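Local coordinates for protein metal-independent carbonic anhydrase (Nostoc sp. PCC 7120 = FACHB-418, PDB 7C5W) that catalyses the hydration of carbon dioxide to hydrogencarbonate without any metal cofactor, at residues A39-I43 with L58-V62; Y69-V74 with R88-A94; V74-L80 with I168-L174; A133-V139 with V151-F157. All coordinates share one frame; numbering follows the deposited sequence.

Contact 1. Residues A39-I43 with L58-V62; sequences ALVAI and LAEKV
No aromatic ring, amide or carboxylate takes part where Ile43 and Ala42 meet Leu58, Ala59 and Val62; the nearest flat group is the Ala42 peptide, whose O lies 3.2 Å from Leu58 CD2. The two segments form part of an antiparallel helical hairpin made by helices 26-50 and 52-66, with segment axes 10.0 Å apart and their directions at 165°. Ile43 makes the largest single share of the contact. Its CG1 lies opposite the carbonyl carbon (chi1 -64°), which, with an extended chi2, carries CD1 to Ala59 CA at 3.8 Å, almost down to the backbone, and brings it tip to tip with Val62, 3.9 Å from CG2. Alongside, Ile43 CG1 passes 4.1 Å from Leu58 CG. Ala59 also looks to a third helix: its CB touches Leu95 and Val99 of helix 91-99. On the far side of helix 26-50, Leu40 packs on Trp116 of strand 116-128, so that this helix lies between its hairpin partner and the sheet. One turn before Ile43, Ala39 CB fits against the fork of Val62, 3.7 Å from CG1 and 4.0 Å from CG2.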
# COMPACT_ATOMS: atom_id res chain seq x y z
N ALA A 39 11.53 -25.65 2.18
CA ALA A 39 12.80 -25.30 1.52
C ALA A 39 13.95 -25.61 2.48
O ALA A 39 14.94 -26.21 2.03
CB ALA A 39 12.79 -23.86 1.07
N LEU A 40 13.82 -25.22 3.75
CA LEU A 40 14.87 -25.46 4.78
C LEU A 40 15.11 -26.97 4.86
O LEU A 40 16.28 -27.39 4.84
CB LEU A 40 14.42 -24.91 6.13
CG LEU A 40 15.39 -25.16 7.29
CD1 LEU A 40 16.61 -24.26 7.18
CD2 LEU A 40 14.71 -24.95 8.63
N VAL A 41 14.02 -27.73 4.94
CA VAL A 41 14.03 -29.22 5.04
C VAL A 41 14.62 -29.81 3.76
O VAL A 41 15.43 -30.75 3.87
CB VAL A 41 12.61 -29.76 5.32
CG1 VAL A 41 12.50 -31.25 5.08
CG2 VAL A 41 12.16 -29.40 6.73
N ALA A 42 14.27 -29.28 2.58
CA ALA A 42 14.75 -29.75 1.26
C ALA A 42 16.27 -29.51 1.13
O ALA A 42 16.93 -30.33 0.46
CB ALA A 42 13.99 -29.08 0.16
N ILE A 43 16.79 -28.42 1.71
CA ILE A 43 18.25 -28.11 1.71
C ILE A 43 18.94 -29.07 2.69
O ILE A 43 20.05 -29.55 2.38
CB ILE A 43 18.52 -26.64 2.10
CG1 ILE A 43 17.95 -25.66 1.07
CG2 ILE A 43 20.01 -26.42 2.31
CD1 ILE A 43 17.72 -24.27 1.62
N LEU A 58 21.07 -25.75 -4.21
CA LEU A 58 19.63 -25.76 -3.89
C LEU A 58 19.31 -24.53 -3.04
O LEU A 58 18.30 -23.87 -3.34
CB LEU A 58 19.26 -27.05 -3.15
CG LEU A 58 17.79 -27.14 -2.75
CD1 LEU A 58 16.88 -26.88 -3.93
CD2 LEU A 58 17.45 -28.49 -2.15
N ALA A 59 20.14 -24.22 -2.05
CA ALA A 59 20.00 -23.03 -1.18
C ALA A 59 19.98 -21.76 -2.05
O ALA A 59 19.19 -20.86 -1.74
CB ALA A 59 21.12 -22.99 -0.17
N GLU A 60 20.79 -21.72 -3.10
CA GLU A 60 20.92 -20.53 -3.99
C GLU A 60 19.59 -20.28 -4.71
O GLU A 60 19.16 -19.10 -4.76
CB GLU A 60 22.05 -20.73 -5.00
CG GLU A 60 23.41 -20.45 -4.40
CD GLU A 60 24.55 -20.39 -5.40
OE1 GLU A 60 25.51 -21.18 -5.23
OE2 GLU A 60 24.49 -19.53 -6.31
N LYS A 61 18.97 -21.33 -5.25
CA LYS A 61 17.67 -21.22 -5.98
C LYS A 61 16.60 -20.85 -4.95
O LYS A 61 15.77 -19.96 -5.24
CB LYS A 61 17.39 -22.50 -6.78
N VAL A 62 16.65 -21.44 -3.75
CA VAL A 62 15.71 -21.15 -2.63
C VAL A 62 15.76 -19.65 -2.29
O VAL A 62 14.70 -19.02 -2.24
CB VAL A 62 16.02 -21.99 -1.39
CG1 VAL A 62 15.29 -21.45 -0.17
CG2 VAL A 62 15.68 -23.46 -1.60

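Contact 2. Residues Y69-V74 with R88-A94; sequences YQFGPV and RTTRAGA
The N-terminal end of helix 91-99 receives the ring of Tyr69, which extends from the 3-10 segment 69-71 against the backbone of Arg88 to Arg91. Setting CG opposite its carbonyl carbon (chi1 -74°) places the ring against this turn, and its hydroxyl donates to Arg88 O over 2.6 Å. The bond meets the carbonyl at a C=O...O angle of 155°, tilted somewhat out of the carbonyl plane. Arg91 N lies over one ring face, 3.4 Å above the plane and toward the rim; Val74 CG2 sits over the centre of the other. Thr89 O approaches the edge, 3.2 Å from Tyr69 CE1, and Ala94 CB comes obliquely to within 3.7 Å of Tyr69 CE2. A phenylalanine here would probably leave Arg88 O without its hydroxyl donor and make the ring less firmly fixed in the turn. Helix 91-99 itself starts with Thr90 as N-cap, its OG1 accepting from Gly93 N. Beside the cap the two segments run close: Thr89 O takes a weak, 3.4 Å bond from Val74 N as well as a CA-H...O contact from Pro73, and Thr89 CA returns another to Val74 O at 3.3 Å. Arg88 NH1 donates to Gly93 O at 2.9 Å and also pairs with Asp108, while NE reaches Arg85 O. Its side chain passes about 4 Å from that of Tyr97, which binds hydrogencarbonate, and the guanidinium of Arg91 pairs instead with Asp64 and Glu60.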
# COMPACT_ATOMS: atom_id res chain seq x y z
N TYR A 69 16.15 -10.18 -2.39
CA TYR A 69 17.46 -9.49 -2.55
C TYR A 69 17.50 -8.74 -3.89
O TYR A 69 18.27 -7.77 -3.98
CB TYR A 69 18.60 -10.48 -2.39
CG TYR A 69 18.80 -10.88 -0.94
CD1 TYR A 69 19.36 -9.99 -0.04
CD2 TYR A 69 18.42 -12.13 -0.47
CE1 TYR A 69 19.54 -10.33 1.29
CE2 TYR A 69 18.60 -12.49 0.86
CZ TYR A 69 19.16 -11.58 1.74
OH TYR A 69 19.33 -11.88 3.06
N GLN A 70 16.66 -9.13 -4.85
CA GLN A 70 16.53 -8.47 -6.17
C GLN A 70 16.06 -7.01 -6.00
O GLN A 70 16.39 -6.21 -6.87
CB GLN A 70 15.55 -9.22 -7.08
CG GLN A 70 16.05 -10.60 -7.49
CD GLN A 70 15.64 -11.69 -6.53
OE1 GLN A 70 15.23 -11.43 -5.39
NE2 GLN A 70 15.74 -12.93 -6.99
N PHE A 71 15.32 -6.68 -4.94
CA PHE A 71 14.74 -5.32 -4.73
C PHE A 71 15.76 -4.39 -4.08
O PHE A 71 15.52 -3.17 -4.05
CB PHE A 71 13.50 -5.37 -3.84
CG PHE A 71 12.41 -6.28 -4.33
CD1 PHE A 71 11.95 -6.20 -5.63
CD2 PHE A 71 11.84 -7.21 -3.49
CE1 PHE A 71 10.96 -7.04 -6.09
CE2 PHE A 71 10.84 -8.05 -3.95
CZ PHE A 71 10.40 -7.97 -5.25
N GLY A 72 16.85 -4.95 -3.55
CA GLY A 72 17.81 -4.25 -2.66
C GLY A 72 18.02 -5.06 -1.38
O GLY A 72 17.76 -6.26 -1.34
N PRO A 73 18.47 -4.43 -0.28
CA PRO A 73 18.72 -5.17 0.95
C PRO A 73 17.45 -5.86 1.46
O PRO A 73 16.38 -5.28 1.32
CB PRO A 73 19.18 -4.09 1.93
CG PRO A 73 18.57 -2.82 1.36
CD PRO A 73 18.73 -2.99 -0.13
N VAL A 74 17.61 -7.07 1.99
CA VAL A 74 16.58 -7.79 2.80
C VAL A 74 16.91 -7.57 4.28
O VAL A 74 18.10 -7.63 4.64
CB VAL A 74 16.54 -9.28 2.44
CG1 VAL A 74 15.60 -10.04 3.37
CG2 VAL A 74 16.16 -9.48 0.98
N ARG A 88 22.11 -9.84 7.59
CA ARG A 88 22.42 -10.44 6.27
C ARG A 88 21.58 -9.72 5.21
O ARG A 88 20.59 -10.29 4.73
CB ARG A 88 22.19 -11.96 6.30
CG ARG A 88 23.02 -12.69 7.35
CD ARG A 88 24.50 -12.32 7.37
NE ARG A 88 25.20 -12.86 8.54
CZ ARG A 88 25.72 -14.09 8.62
NH1 ARG A 88 25.64 -14.92 7.59
NH2 ARG A 88 26.32 -14.47 9.73
N THR A 89 22.03 -8.52 4.83
CA THR A 89 21.34 -7.62 3.86
C THR A 89 21.67 -8.01 2.40
O THR A 89 20.99 -7.51 1.48
CB THR A 89 21.68 -6.17 4.21
OG1 THR A 89 23.10 -6.01 4.26
CG2 THR A 89 21.12 -5.77 5.55
N THR A 90 22.64 -8.90 2.18
CA THR A 90 23.07 -9.37 0.84
C THR A 90 22.76 -10.87 0.68
O THR A 90 22.75 -11.59 1.70
CB THR A 90 24.56 -9.12 0.58
OG1 THR A 90 25.30 -10.08 1.33
CG2 THR A 90 25.00 -7.72 0.95
N ARG A 91 22.49 -11.28 -0.56
CA ARG A 91 22.31 -12.69 -0.99
C ARG A 91 23.41 -13.57 -0.38
O ARG A 91 23.08 -14.63 0.18
CB ARG A 91 22.33 -12.72 -2.52
CG ARG A 91 22.02 -14.07 -3.14
CD ARG A 91 22.05 -14.00 -4.66
NE ARG A 91 21.80 -15.29 -5.27
CZ ARG A 91 22.67 -16.29 -5.34
NH1 ARG A 91 23.88 -16.16 -4.80
NH2 ARG A 91 22.34 -17.43 -5.93
N ALA A 92 24.67 -13.16 -0.50
CA ALA A 92 25.84 -13.94 -0.03
C ALA A 92 25.71 -14.15 1.48
O ALA A 92 26.00 -15.27 1.95
CB ALA A 92 27.12 -13.21 -0.37
N GLY A 93 25.31 -13.12 2.22
CA GLY A 93 25.09 -13.20 3.68
C GLY A 93 24.09 -14.29 4.02
O GLY A 93 24.34 -15.06 4.99
N ALA A 94 23.00 -14.39 3.25
CA ALA A 94 21.87 -15.32 3.50
C ALA A 94 22.33 -16.75 3.19
O ALA A 94 22.14 -17.62 4.05
CB ALA A 94 20.67 -14.93 2.67

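Contact 3. Residues V74-L80 with I168-L174; sequences VLFKPTL and ITHHSSL
Lys77 buries its ammonium group among backbone carbonyls: NZ donates to Ser172 O across the contact over 2.6 Å, in the carbonyl plane, and more weakly to Pro78 O and Thr79 O of its own segment. Two bends, at chi2 (-94°) and chi3 (138°), curl the chain back to reach them and carry CD over a face of the His171 ring, in an off-centre CH-pi contact 4.2 Å from the centroid. In the backbone, strands 75-77 and 169-173 pair in parallel, and bonds from Leu75 N to Ile168 O, His170 N to Leu75 O, Lys77 N to His170 O and Ser172 N to Lys77 O alternate between the strands. On the other face of the sheet Phe76 and His170 lie side by side in an offset stack, centroids 4.7 Å apart and planes at 28°. Pro78 CG sits over the centre of one Phe76 face, 3.6 Å above it. Beyond the strand, Thr79, a hydrogencarbonate-binding residue, hydrogen-bonds through OG1 to Ser172 OG at 2.7 Å. Ser172 OG also bonds Lys153 NZ, consistent with a second-shell role in positioning Thr79. Strand 75-77 is one of the two outer strands of the chain's sheet, with strand 165-173 between it and strand 148-159; helix 91-99 covers Phe76 and Pro78, whereas His171 stacks on His171 of the third subunit.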
# COMPACT_ATOMS: atom_id res chain seq x y z
N VAL A 74 17.61 -7.07 1.99
CA VAL A 74 16.58 -7.79 2.80
C VAL A 74 16.91 -7.57 4.28
O VAL A 74 18.10 -7.63 4.64
CB VAL A 74 16.54 -9.28 2.44
CG1 VAL A 74 15.60 -10.04 3.37
CG2 VAL A 74 16.16 -9.48 0.98
N LEU A 75 15.88 -7.31 5.09
CA LEU A 75 16.04 -7.12 6.55
C LEU A 75 16.03 -8.50 7.22
O LEU A 75 14.97 -8.92 7.76
CB LEU A 75 14.92 -6.20 7.05
CG LEU A 75 15.07 -4.72 6.70
CD1 LEU A 75 15.20 -4.50 5.20
CD2 LEU A 75 13.88 -3.94 7.25
N PHE A 76 17.18 -9.18 7.17
CA PHE A 76 17.37 -10.57 7.65
C PHE A 76 18.30 -10.57 8.87
O PHE A 76 19.53 -10.35 8.72
CB PHE A 76 17.91 -11.43 6.50
CG PHE A 76 17.99 -12.91 6.79
CD1 PHE A 76 17.23 -13.48 7.80
CD2 PHE A 76 18.80 -13.73 6.03
CE1 PHE A 76 17.30 -14.84 8.05
CE2 PHE A 76 18.87 -15.09 6.28
CZ PHE A 76 18.11 -15.65 7.29
N LYS A 77 17.72 -10.79 10.05
CA LYS A 77 18.50 -11.07 11.28
C LYS A 77 18.28 -12.54 11.63
O LYS A 77 17.26 -12.89 12.23
CB LYS A 77 18.13 -10.12 12.42
CG LYS A 77 19.03 -10.23 13.65
CD LYS A 77 18.47 -11.17 14.69
CE LYS A 77 19.49 -12.08 15.34
NZ LYS A 77 18.82 -13.24 15.97
N PRO A 78 19.20 -13.44 11.20
CA PRO A 78 19.06 -14.88 11.44
C PRO A 78 19.18 -15.26 12.92
O PRO A 78 19.79 -14.52 13.68
CB PRO A 78 20.21 -15.49 10.62
CG PRO A 78 20.63 -14.40 9.66
CD PRO A 78 20.40 -13.11 10.43
N THR A 79 18.58 -16.39 13.31
CA THR A 79 18.57 -16.90 14.71
C THR A 79 20.00 -16.89 15.28
O THR A 79 20.21 -16.22 16.32
CB THR A 79 17.99 -18.31 14.81
OG1 THR A 79 16.82 -18.41 13.99
CG2 THR A 79 17.63 -18.68 16.23
N LEU A 80 20.94 -17.59 14.62
CA LEU A 80 22.27 -17.95 15.19
C LEU A 80 23.40 -17.16 14.51
O LEU A 80 24.50 -17.72 14.41
CB LEU A 80 22.51 -19.45 15.02
CG LEU A 80 21.53 -20.37 15.77
CD1 LEU A 80 22.01 -21.81 15.75
CD2 LEU A 80 21.34 -19.89 17.19
N ILE A 168 11.13 -9.90 2.48
CA ILE A 168 11.91 -8.64 2.54
C ILE A 168 12.30 -8.36 3.99
O ILE A 168 13.17 -7.49 4.21
CB ILE A 168 11.08 -7.48 1.94
CG1 ILE A 168 9.76 -7.28 2.68
CG2 ILE A 168 10.88 -7.72 0.45
CD1 ILE A 168 9.04 -5.98 2.35
N THR A 169 11.69 -9.08 4.94
CA THR A 169 11.99 -8.98 6.39
C THR A 169 11.93 -10.37 7.03
O THR A 169 10.93 -11.07 6.81
CB THR A 169 11.05 -8.01 7.12
OG1 THR A 169 10.99 -6.76 6.44
CG2 THR A 169 11.49 -7.76 8.55
N HIS A 170 12.94 -10.72 7.82
CA HIS A 170 13.12 -12.02 8.49
C HIS A 170 13.94 -11.81 9.77
O HIS A 170 15.16 -11.72 9.68
CB HIS A 170 13.80 -13.01 7.53
CG HIS A 170 13.77 -14.43 8.00
ND1 HIS A 170 13.50 -14.77 9.31
CD2 HIS A 170 13.99 -15.58 7.33
CE1 HIS A 170 13.55 -16.08 9.43
NE2 HIS A 170 13.85 -16.60 8.24
N HIS A 171 13.26 -11.68 10.91
CA HIS A 171 13.89 -11.55 12.24
C HIS A 171 13.56 -12.82 13.03
O HIS A 171 12.37 -13.05 13.30
CB HIS A 171 13.41 -10.26 12.91
CG HIS A 171 14.13 -9.88 14.16
ND1 HIS A 171 14.38 -8.57 14.49
CD2 HIS A 171 14.62 -10.63 15.18
CE1 HIS A 171 14.99 -8.52 15.66
NE2 HIS A 171 15.16 -9.77 16.10
N SER A 172 14.59 -13.61 13.36
CA SER A 172 14.50 -14.87 14.14
C SER A 172 15.36 -14.74 15.40
O SER A 172 16.50 -14.27 15.28
CB SER A 172 14.92 -16.04 13.29
OG SER A 172 14.39 -17.26 13.79
N SER A 173 14.82 -15.13 16.56
CA SER A 173 15.50 -15.04 17.87
C SER A 173 15.16 -16.26 18.75
O SER A 173 13.97 -16.71 18.76
CB SER A 173 15.15 -13.75 18.57
OG SER A 173 13.75 -13.65 18.81
N LEU A 174 16.16 -16.76 19.47
CA LEU A 174 15.97 -17.79 20.52
C LEU A 174 15.12 -17.17 21.63
O LEU A 174 15.32 -16.02 21.99
CB LEU A 174 17.33 -18.26 21.04
CG LEU A 174 18.18 -19.04 20.03
CD1 LEU A 174 19.55 -19.34 20.62
CD2 LEU A 174 17.48 -20.32 19.60

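Contact 4. Residues A133-V139 with V151-F157; sequences ATTMGNV and VDKTWQF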
# COMPACT_ATOMS: atom_id res chain seq x y z
N ALA A 133 2.52 -8.33 3.92
CA ALA A 133 1.91 -9.08 5.04
C ALA A 133 3.03 -9.48 6.00
O ALA A 133 4.05 -10.04 5.55
CB ALA A 133 1.15 -10.27 4.51
N THR A 134 2.86 -9.16 7.29
CA THR A 134 3.81 -9.50 8.37
C THR A 134 3.18 -10.61 9.21
O THR A 134 1.97 -10.55 9.44
CB THR A 134 4.16 -8.23 9.16
OG1 THR A 134 4.50 -7.23 8.21
CG2 THR A 134 5.32 -8.42 10.11
N THR A 135 3.97 -11.61 9.59
CA THR A 135 3.58 -12.68 10.56
C THR A 135 4.54 -12.62 11.74
O THR A 135 5.72 -12.29 11.52
CB THR A 135 3.57 -14.07 9.92
OG1 THR A 135 4.91 -14.50 9.68
CG2 THR A 135 2.75 -14.12 8.65
N MET A 136 4.04 -12.86 12.95
CA MET A 136 4.87 -13.03 14.17
C MET A 136 4.34 -14.24 14.92
O MET A 136 3.10 -14.43 14.96
CB MET A 136 4.83 -11.80 15.08
CG MET A 136 5.64 -11.98 16.35
SD MET A 136 5.78 -10.46 17.35
CE MET A 136 7.08 -9.62 16.45
N GLY A 137 5.25 -15.04 15.47
CA GLY A 137 4.91 -16.22 16.28
C GLY A 137 6.11 -17.12 16.49
O GLY A 137 7.26 -16.65 16.38
N ASN A 138 5.84 -18.39 16.77
CA ASN A 138 6.87 -19.44 16.94
C ASN A 138 7.00 -20.23 15.64
O ASN A 138 6.00 -20.34 14.90
CB ASN A 138 6.58 -20.34 18.14
CG ASN A 138 6.74 -19.60 19.45
OD1 ASN A 138 7.71 -18.87 19.65
ND2 ASN A 138 5.77 -19.77 20.34
N VAL A 139 8.22 -20.69 15.38
CA VAL A 139 8.54 -21.76 14.39
C VAL A 139 9.34 -22.83 15.13
O VAL A 139 10.28 -22.48 15.86
CB VAL A 139 9.30 -21.18 13.18
CG1 VAL A 139 9.54 -22.25 12.12
CG2 VAL A 139 8.56 -19.99 12.58
N VAL A 151 12.03 -21.09 17.82
CA VAL A 151 12.44 -19.67 17.60
C VAL A 151 11.19 -18.78 17.66
O VAL A 151 10.08 -19.26 17.35
CB VAL A 151 13.17 -19.52 16.25
CG1 VAL A 151 14.49 -20.26 16.24
CG2 VAL A 151 12.30 -19.96 15.08
N ASP A 152 11.39 -17.53 18.06
CA ASP A 152 10.42 -16.42 17.87
C ASP A 152 10.73 -15.77 16.52
O ASP A 152 11.84 -15.22 16.40
CB ASP A 152 10.56 -15.39 19.00
CG ASP A 152 10.49 -15.99 20.39
OD1 ASP A 152 9.73 -16.97 20.58
OD2 ASP A 152 11.16 -15.44 21.29
N LYS A 153 9.80 -15.83 15.55
CA LYS A 153 10.06 -15.42 14.15
C LYS A 153 9.06 -14.37 13.65
O LYS A 153 7.83 -14.63 13.71
CB LYS A 153 10.02 -16.61 13.19
CG LYS A 153 10.72 -16.34 11.86
CD LYS A 153 10.81 -17.54 10.98
CE LYS A 153 11.67 -18.65 11.55
NZ LYS A 153 13.12 -18.33 11.44
N THR A 154 9.59 -13.28 13.08
CA THR A 154 8.85 -12.28 12.28
C THR A 154 9.25 -12.38 10.81
O THR A 154 10.45 -12.31 10.55
CB THR A 154 9.11 -10.86 12.80
OG1 THR A 154 8.67 -10.86 14.15
CG2 THR A 154 8.39 -9.80 12.00
N TRP A 155 8.28 -12.57 9.91
CA TRP A 155 8.45 -12.48 8.43
C TRP A 155 7.67 -11.28 7.88
O TRP A 155 6.58 -10.98 8.43
CB TRP A 155 7.93 -13.74 7.73
CG TRP A 155 8.89 -14.87 7.63
CD1 TRP A 155 10.15 -14.85 7.12
CD2 TRP A 155 8.62 -16.24 7.98
NE1 TRP A 155 10.69 -16.11 7.15
CE2 TRP A 155 9.78 -16.98 7.68
CE3 TRP A 155 7.52 -16.91 8.52
CZ2 TRP A 155 9.87 -18.35 7.91
CZ3 TRP A 155 7.61 -18.26 8.75
CH2 TRP A 155 8.77 -18.97 8.44
N GLN A 156 8.16 -10.65 6.82
CA GLN A 156 7.33 -9.74 5.99
C GLN A 156 7.42 -10.20 4.53
O GLN A 156 8.53 -10.34 4.04
CB GLN A 156 7.78 -8.28 6.13
CG GLN A 156 6.82 -7.29 5.49
CD GLN A 156 7.29 -5.86 5.61
OE1 GLN A 156 6.64 -4.92 5.17
NE2 GLN A 156 8.45 -5.67 6.21
N PHE A 157 6.28 -10.47 3.91
CA PHE A 157 6.17 -10.89 2.50
C PHE A 157 5.72 -9.71 1.65
O PHE A 157 4.77 -9.01 2.04
CB PHE A 157 5.20 -12.07 2.38
CG PHE A 157 5.65 -13.28 3.15
CD1 PHE A 157 6.57 -14.16 2.60
CD2 PHE A 157 5.19 -13.52 4.44
CE1 PHE A 157 7.00 -15.27 3.32
CE2 PHE A 157 5.61 -14.63 5.14
CZ PHE A 157 6.52 -15.50 4.59
O HOH W 1 6.18 -15.71 12.00
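Thr135 and Trp155 exchange two backbone hydrogen bonds, as do Ala133 with Phe157, Gly137 with Lys153 and Val139 with Val151: eight in all along the antiparallel hairpin of strands 132-143 and 148-159. Phe157 N to Ala133 O and Lys153 N to Gly137 O are the shortest, each 2.8 Å. Lys153 O is gripped twice, by Gly137 N and by a water that donates over 2.6 Å and also bonds Thr135 OG1. The face bearing Thr134, Thr154 and Gln156 turns to the third subunit. There Thr134 OG1 bonds Gln156 of that subunit, and Thr134 CG2 rests 3.9 Å from Thr154 CG2 of the same chain. A valine in place of Thr134 would probably leave Gln156 of the third subunit without its hydroxyl mate and weaken the joint between the subunits. On the opposite face, Trp155 is packed from both sides: Lys153 CD lies 3.3 Å above one face, Phe157 CZ 3.7 Å above the other, and Thr135 OG1 stands at the edge, in plane. Ala133, Thr135, Trp155 and Phe157 on this face pack on helix 26-50, with Trp36 edge-to-face against Trp155. Val139 crosses Lys153 obliquely, its CG2 settling 3.5 Å from Lys153 CE.

In the fold
Contacts 3 and 4 are buried and belong to one sheet: strands 165-173 and 148-159 are neighbours in it, joined by bonds such as His171 O to Thr154 N, and both contacts reach the third subunit. Regular backbone pairing dominates there, parallel in contact 3 and antiparallel in contact 4. Contacts 1 and 2 are only partly buried: contact 1 joins two helices, contact 2 a loop to the start of helix 91-99. Contact 1 is wholly aliphatic and touches no other subunit, whereas contact 2 mixes a tyrosine with carbonyls and arginines. The Glu60-Arg91 salt bridge joins these two. Contact 2 shares Val74 with contact 3, and Arg88 meets Pro78 close to Tyr97 of the hydrogencarbonate site.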